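Local structure of photoreceptor-histidine kinase BphP (Stigmatella aurantiaca DW4/3-1, 6BAF) at residues Q148-L153 with I271-V276; I161-A166 with S171-A176. The protein senses light through a bound linear tetrapyrrole and, as a bacterial phytochrome of the histidine kinase type, probably passes the signal on to control cell development. One frame throughout, in Å; residues are numbered along the deposited sequence.

Interaction 1. Residues Q148-L153 with I271-V276; sequences QEVRGL and ISCTQV. With BLR (3-[5-[(Z)-(4-ethenyl-3-methyl-5-oxidanylidene-pyrrol-2-ylidene)methyl]-2-[[5-[(Z)-(3-ethenyl-4-methyl-5-oxidanylidene-pyrrol-2-ylidene)methyl]-3-(3-hydroxy-3-oxopropyl)-4-methyl-1H-pyrrol-2-yl]methyl]-4-methyl-1H-pyrrol-3-yl]propanoic acid), chain B.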
# COMPACT_ATOMS: atom_id res chain seq x y z
N GLN A 148 9.51 0.42 -15.93
CA GLN A 148 9.43 1.88 -15.82
C GLN A 148 9.04 2.31 -14.41
O GLN A 148 9.62 3.24 -13.85
CB GLN A 148 8.40 2.46 -16.82
CG GLN A 148 8.76 2.32 -18.29
CD GLN A 148 9.81 3.34 -18.76
OE1 GLN A 148 10.54 3.96 -17.95
NE2 GLN A 148 9.94 3.46 -20.09
N GLU A 149 8.08 1.62 -13.81
CA GLU A 149 7.68 1.96 -12.44
C GLU A 149 8.82 1.75 -11.44
O GLU A 149 9.12 2.63 -10.61
CB GLU A 149 6.46 1.12 -12.05
CG GLU A 149 5.74 1.62 -10.82
CD GLU A 149 4.96 2.92 -11.08
OE1 GLU A 149 4.62 3.21 -12.26
OE2 GLU A 149 4.70 3.65 -10.10
N VAL A 150 9.49 0.59 -11.49
CA VAL A 150 10.55 0.32 -10.50
C VAL A 150 11.73 1.26 -10.69
O VAL A 150 12.38 1.67 -9.72
CB VAL A 150 11.01 -1.15 -10.61
CG1 VAL A 150 12.30 -1.37 -9.76
CG2 VAL A 150 9.87 -2.08 -10.17
N ARG A 151 12.07 1.58 -11.93
CA ARG A 151 13.17 2.51 -12.13
C ARG A 151 12.81 3.91 -11.64
O ARG A 151 13.65 4.61 -11.06
CB ARG A 151 13.54 2.55 -13.61
CG ARG A 151 14.73 3.43 -13.86
CD ARG A 151 15.28 3.25 -15.25
NE ARG A 151 15.30 4.51 -15.98
CZ ARG A 151 16.17 5.48 -15.76
NH1 ARG A 151 17.10 5.35 -14.82
NH2 ARG A 151 16.13 6.59 -16.46
N GLY A 152 11.55 4.32 -11.84
CA GLY A 152 11.12 5.61 -11.30
C GLY A 152 11.20 5.68 -9.79
O GLY A 152 11.70 6.66 -9.23
N LEU A 153 10.71 4.65 -9.09
CA LEU A 153 10.76 4.68 -7.63
C LEU A 153 12.19 4.65 -7.08
O LEU A 153 12.48 5.31 -6.07
CB LEU A 153 9.98 3.49 -7.05
CG LEU A 153 8.50 3.57 -7.36
CD1 LEU A 153 7.81 2.21 -7.08
CD2 LEU A 153 7.87 4.72 -6.54
N ILE A 271 12.77 -9.15 -11.57
CA ILE A 271 12.99 -7.74 -11.84
C ILE A 271 14.39 -7.46 -11.34
O ILE A 271 14.66 -7.59 -10.15
CB ILE A 271 11.97 -6.83 -11.11
CG1 ILE A 271 10.52 -7.25 -11.40
CG2 ILE A 271 12.18 -5.37 -11.53
CD1 ILE A 271 9.50 -6.63 -10.39
N SER A 272 15.29 -7.07 -12.24
CA SER A 272 16.69 -6.87 -11.89
C SER A 272 17.06 -5.43 -12.15
O SER A 272 16.88 -4.95 -13.27
CB SER A 272 17.61 -7.82 -12.72
OG SER A 272 18.99 -7.52 -12.44
N CYS A 273 17.59 -4.74 -11.14
CA CYS A 273 18.02 -3.35 -11.26
C CYS A 273 19.50 -3.26 -11.02
O CYS A 273 20.04 -3.96 -10.15
CB CYS A 273 17.34 -2.41 -10.24
SG CYS A 273 15.56 -2.65 -10.21
N THR A 274 20.15 -2.36 -11.77
CA THR A 274 21.59 -2.20 -11.66
C THR A 274 21.93 -0.73 -11.78
O THR A 274 21.26 0.04 -12.49
CB THR A 274 22.34 -3.03 -12.74
OG1 THR A 274 21.72 -2.83 -14.01
CG2 THR A 274 22.25 -4.55 -12.43
N GLN A 275 22.97 -0.34 -11.07
CA GLN A 275 23.50 1.01 -11.07
C GLN A 275 24.88 0.94 -11.69
O GLN A 275 25.72 0.16 -11.22
CB GLN A 275 23.60 1.55 -9.65
CG GLN A 275 23.88 3.03 -9.58
CD GLN A 275 22.65 3.88 -9.90
OE1 GLN A 275 21.63 3.39 -10.40
NE2 GLN A 275 22.73 5.14 -9.56
N VAL A 276 25.12 1.71 -12.75
CA VAL A 276 26.47 1.80 -13.29
C VAL A 276 27.23 2.91 -12.59
O VAL A 276 28.45 2.81 -12.41
CB VAL A 276 26.44 1.98 -14.82
CG1 VAL A 276 25.50 0.97 -15.46
CG2 VAL A 276 25.96 3.33 -15.17
CHA BLR B . 23.22 -14.01 -8.35
NA BLR B . 23.32 -13.27 -10.77
C1A BLR B . 22.78 -13.21 -9.54
C2A BLR B . 21.72 -12.29 -9.52
C3A BLR B . 21.59 -11.80 -10.77
C4A BLR B . 22.60 -12.40 -11.53
CMA BLR B . 20.52 -10.76 -11.21
CAA BLR B . 20.88 -11.96 -8.29
CBA BLR B . 21.56 -10.93 -7.35
CGA BLR B . 21.44 -9.50 -7.90
O1A BLR B . 20.28 -9.04 -8.08
O2A BLR B . 22.47 -8.77 -8.18
CHB BLR B . 22.94 -12.26 -13.00
NB BLR B . 22.66 -9.77 -13.31
C1B BLR B . 22.71 -11.22 -13.75
C2B BLR B . 22.49 -11.22 -15.22
C3B BLR B . 22.29 -9.91 -15.69
C4B BLR B . 22.38 -8.95 -14.56
CMB BLR B . 22.44 -12.45 -16.12
OB BLR B . 22.29 -7.77 -14.59
CAB BLR B . 22.00 -9.60 -17.17
CBB BLR B . 21.68 -8.40 -17.58
NC BLR B . 27.35 -15.85 -11.51
C1C BLR B . 28.16 -16.09 -12.77
C2C BLR B . 28.98 -17.32 -12.49
C3C BLR B . 28.71 -17.84 -11.20
C4C BLR B . 27.70 -16.95 -10.53
CMC BLR B . 29.93 -17.91 -13.51
OC BLR B . 28.18 -15.45 -13.76
CAC BLR B . 29.36 -19.08 -10.57
CBC BLR B . 29.36 -20.28 -11.19
CHD BLR B . 27.23 -17.11 -9.33
ND BLR B . 25.18 -15.34 -9.39
C1D BLR B . 26.09 -16.32 -8.74
C2D BLR B . 25.76 -16.48 -7.34
C3D BLR B . 24.61 -15.62 -7.07
C4D BLR B . 24.21 -14.90 -8.33
CMD BLR B . 26.49 -17.41 -6.36
CAD BLR B . 23.93 -15.45 -5.73
CBD BLR B . 24.48 -14.19 -5.07
CGD BLR B . 23.82 -14.25 -3.71
O1D BLR B . 22.54 -14.20 -3.63
O2D BLR B . 24.55 -14.45 -2.69
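No flat group comes between Val150 and its partners Cys273 and Ile271, so neither faces nor edges shape this contact; the bilin, with its flat pyrrole rings, lies beyond the strand, where its methyl CMA sits 3.8 Å from Ser272 OG. What meets in the middle is a branched side chain and a thiol. Val150 points from helix 139-154 at strand 266-275 and divides its two methyls between two strand residues. CG1, turned anti to the backbone N (chi1 170°), comes up against the sulfur at 3.5 Å from Cys273 SG, a snug fit. Cys273 meets CG1 by turning SG to the side of its own backbone N, away from the carbonyl carbon (chi1 -49°). The other branch, Val150 CG2, rests more loosely on Ile271 CG2 at 4.2 Å.

The alternation of the strand does the rest. Ile271 and Cys273 face the helix while Ser272, between them, turns the other way to the chromophore, and Thr274 CG2 lies 3.9 Å from the bilin carbonyl oxygen OB. This is the GAF arrangement of a sheet with helices packed on one side and the bilin on the other. Cys290 of helix 284-300 also touches Val150, and Met257 touches Cys273 from the neighbouring strand. With all three touching residues buried and no hydrogen bond across, helix and strand meet here through shape and dispersion alone.

Interaction 2. Residues I161-A166 with S171-A176; sequences IYRFDA and SVIAEA. With BLR (3-[5-[(Z)-(4-ethenyl-3-methyl-5-oxidanylidene-pyrrol-2-ylidene)methyl]-2-[[5-[(Z)-(3-ethenyl-4-methyl-5-oxidanylidene-pyrrol-2-ylidene)methyl]-3-(3-hydroxy-3-oxopropyl)-4-methyl-1H-pyrrol-2-yl]methyl]-4-methyl-1H-pyrrol-3-yl]propanoic acid), chain B.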
# COMPACT_ATOMS: atom_id res chain seq x y z
N ILE A 161 13.22 -6.87 -16.87
CA ILE A 161 12.59 -8.15 -16.58
C ILE A 161 13.49 -9.24 -17.17
O ILE A 161 13.77 -9.25 -18.37
CB ILE A 161 11.18 -8.27 -17.18
CG1 ILE A 161 10.22 -7.18 -16.66
CG2 ILE A 161 10.65 -9.64 -16.80
CD1 ILE A 161 10.10 -7.12 -15.16
N TYR A 162 13.91 -10.17 -16.33
CA TYR A 162 14.79 -11.26 -16.73
C TYR A 162 13.97 -12.53 -16.61
O TYR A 162 13.61 -12.93 -15.50
CB TYR A 162 16.01 -11.28 -15.82
CG TYR A 162 17.09 -12.29 -16.21
CD1 TYR A 162 17.97 -12.02 -17.27
CD2 TYR A 162 17.23 -13.51 -15.53
CE1 TYR A 162 18.98 -12.92 -17.63
CE2 TYR A 162 18.24 -14.43 -15.89
CZ TYR A 162 19.11 -14.12 -16.93
OH TYR A 162 20.10 -15.01 -17.30
N ARG A 163 13.64 -13.15 -17.72
CA ARG A 163 12.74 -14.28 -17.71
C ARG A 163 13.51 -15.58 -17.94
O ARG A 163 14.38 -15.63 -18.81
CB ARG A 163 11.68 -14.11 -18.79
CG ARG A 163 10.67 -15.23 -18.74
CD ARG A 163 9.74 -15.16 -19.93
NE ARG A 163 8.72 -16.20 -19.78
CZ ARG A 163 7.64 -16.29 -20.55
NH1 ARG A 163 7.43 -15.40 -21.53
NH2 ARG A 163 6.76 -17.27 -20.32
N PHE A 164 13.19 -16.63 -17.17
CA PHE A 164 13.85 -17.93 -17.27
C PHE A 164 13.15 -18.82 -18.29
O PHE A 164 11.92 -18.87 -18.34
CB PHE A 164 13.87 -18.64 -15.91
CG PHE A 164 14.69 -17.92 -14.82
CD1 PHE A 164 16.08 -17.87 -14.88
CD2 PHE A 164 14.04 -17.30 -13.75
CE1 PHE A 164 16.83 -17.21 -13.91
CE2 PHE A 164 14.77 -16.62 -12.75
CZ PHE A 164 16.18 -16.57 -12.81
N ASP A 165 13.93 -19.55 -19.08
CA ASP A 165 13.31 -20.54 -19.93
C ASP A 165 13.32 -21.91 -19.23
O ASP A 165 13.59 -22.01 -18.02
CB ASP A 165 13.99 -20.55 -21.31
CG ASP A 165 15.43 -21.09 -21.29
OD1 ASP A 165 15.88 -21.70 -20.27
OD2 ASP A 165 16.13 -20.89 -22.31
N ALA A 166 13.14 -22.96 -20.02
CA ALA A 166 12.72 -24.30 -19.57
C ALA A 166 13.46 -25.16 -18.50
O ALA A 166 12.76 -25.99 -17.94
CB ALA A 166 12.52 -25.17 -20.81
N SER A 171 16.49 -14.52 -20.38
CA SER A 171 16.36 -13.54 -21.45
C SER A 171 15.94 -12.20 -20.87
O SER A 171 15.03 -12.15 -20.03
CB SER A 171 15.30 -13.97 -22.44
OG SER A 171 15.71 -15.14 -23.08
N VAL A 172 16.57 -11.13 -21.36
CA VAL A 172 16.17 -9.76 -21.03
C VAL A 172 15.01 -9.39 -21.95
O VAL A 172 15.21 -9.01 -23.11
CB VAL A 172 17.32 -8.77 -21.18
CG1 VAL A 172 16.85 -7.37 -20.77
CG2 VAL A 172 18.52 -9.24 -20.33
N ILE A 173 13.78 -9.53 -21.44
CA ILE A 173 12.60 -9.29 -22.28
C ILE A 173 12.02 -7.88 -22.14
O ILE A 173 11.15 -7.51 -22.94
CB ILE A 173 11.51 -10.33 -21.98
CG1 ILE A 173 10.91 -10.09 -20.58
CG2 ILE A 173 12.05 -11.75 -22.16
CD1 ILE A 173 9.71 -11.07 -20.27
N ALA A 174 12.45 -7.08 -21.17
CA ALA A 174 12.01 -5.68 -21.10
C ALA A 174 13.07 -4.90 -20.36
O ALA A 174 13.75 -5.42 -19.46
CB ALA A 174 10.66 -5.51 -20.39
N GLU A 175 13.24 -3.64 -20.75
CA GLU A 175 14.28 -2.83 -20.13
C GLU A 175 13.87 -1.36 -20.09
O GLU A 175 13.45 -0.82 -21.11
CB GLU A 175 15.57 -2.98 -20.91
CG GLU A 175 16.72 -2.10 -20.46
CD GLU A 175 18.01 -2.48 -21.24
OE1 GLU A 175 17.94 -2.59 -22.49
OE2 GLU A 175 19.07 -2.71 -20.61
N ALA A 176 14.11 -0.71 -18.95
CA ALA A 176 14.10 0.73 -18.85
C ALA A 176 15.45 1.18 -18.32
O ALA A 176 15.97 0.59 -17.37
CB ALA A 176 12.97 1.21 -17.92
CHA BLR B . 23.22 -14.01 -8.35
NA BLR B . 23.32 -13.27 -10.77
C1A BLR B . 22.78 -13.21 -9.54
C2A BLR B . 21.72 -12.29 -9.52
C3A BLR B . 21.59 -11.80 -10.77
C4A BLR B . 22.60 -12.40 -11.53
CMA BLR B . 20.52 -10.76 -11.21
CAA BLR B . 20.88 -11.96 -8.29
CBA BLR B . 21.56 -10.93 -7.35
CGA BLR B . 21.44 -9.50 -7.90
O1A BLR B . 20.28 -9.04 -8.08
O2A BLR B . 22.47 -8.77 -8.18
CHB BLR B . 22.94 -12.26 -13.00
NB BLR B . 22.66 -9.77 -13.31
C1B BLR B . 22.71 -11.22 -13.75
C2B BLR B . 22.49 -11.22 -15.22
C3B BLR B . 22.29 -9.91 -15.69
C4B BLR B . 22.38 -8.95 -14.56
CMB BLR B . 22.44 -12.45 -16.12
OB BLR B . 22.29 -7.77 -14.59
CAB BLR B . 22.00 -9.60 -17.17
CBB BLR B . 21.68 -8.40 -17.58
NC BLR B . 27.35 -15.85 -11.51
C1C BLR B . 28.16 -16.09 -12.77
C2C BLR B . 28.98 -17.32 -12.49
C3C BLR B . 28.71 -17.84 -11.20
C4C BLR B . 27.70 -16.95 -10.53
CMC BLR B . 29.93 -17.91 -13.51
OC BLR B . 28.18 -15.45 -13.76
CAC BLR B . 29.36 -19.08 -10.57
CBC BLR B . 29.36 -20.28 -11.19
CHD BLR B . 27.23 -17.11 -9.33
ND BLR B . 25.18 -15.34 -9.39
C1D BLR B . 26.09 -16.32 -8.74
C2D BLR B . 25.76 -16.48 -7.34
C3D BLR B . 24.61 -15.62 -7.07
C4D BLR B . 24.21 -14.90 -8.33
CMD BLR B . 26.49 -17.41 -6.36
CAD BLR B . 23.93 -15.45 -5.73
CBD BLR B . 24.48 -14.19 -5.07
CGD BLR B . 23.82 -14.25 -3.71
O1D BLR B . 22.54 -14.20 -3.63
O2D BLR B . 24.55 -14.45 -2.69
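Strands 161-164 and 171-176 run antiparallel with a marked twist, 137° between their directions. Arg163 and Ser171 form a hydrogen-bonded pair: Arg163 N reaches Ser171 O in a nearly straight bond (169° at the hydrogen), and Ser171 N returns to Arg163 O, both 2.9 Å. Further along, Ile173 N gives to Ile161 O at 3.1 Å, while Ile161 N turns to Ala174 O, so two successive residues share one opposite them. This is a beta bulge at Ile173-Ala174, opposite Ile161. The Ile173 side chain crosses those of Ile161 and Arg163 obliquely: its CG1, placed between the backbone N and the carbonyl carbon (chi1 70°), lies 3.8 Å from Ile161 CG2, and its CD1 reaches across to Arg163 CB at 3.9 Å. The segments belong to the beta hairpin of strands 158-164 and 170-177 in the GAF sheet, and helix 139-154 covers the side bearing Ile161 and Ala174, with Cys143 touching both. Tyr162 and Val172, a non-hydrogen-bonded pair, occupy the other side, that of the chromophore. One face of the Tyr162 ring lies over the backbone of Ser171, whose N stands 4.0 Å above the plane toward the rim; at the ring's edge Val172 CG2 is 4.2 Å from Tyr162 CD1. The bilin methyl CMB approaches obliquely, 3.7 Å from Tyr162 OH. Replacing this tyrosine with an alanine would probably leave a gap beside that methyl and strip Val172 CG2 of its contact with the ring edge. Phe189, from strand 188-189, touches both Tyr162 and Val172.

How the interactions relate
Followed from the N terminus, the chain leaves helix 139-154, turns into strand 158-164 and folds straight back as strand 170-177; interaction 2 closes this short hairpin loop. The chain then runs on through strands 188-189 and 207-210, helix 242-251 and strand 255-263 before strand 266-275 returns beside strand 158-164, and interaction 1 closes a loop of 117 residues. Interaction 2 is therefore nested within interaction 1, without crossing. They lie about 14 Å apart, centre to centre, yet they touch: Ile271 CG1 packs on Ile161 CD1 at 3.8 Å, and Arg151 CD lies against Ala176 O. In one sheet, the hairpin joins neighbouring strands by hydrogen bonds and the late strand packs on helix 139-154, with the bilin reached from both.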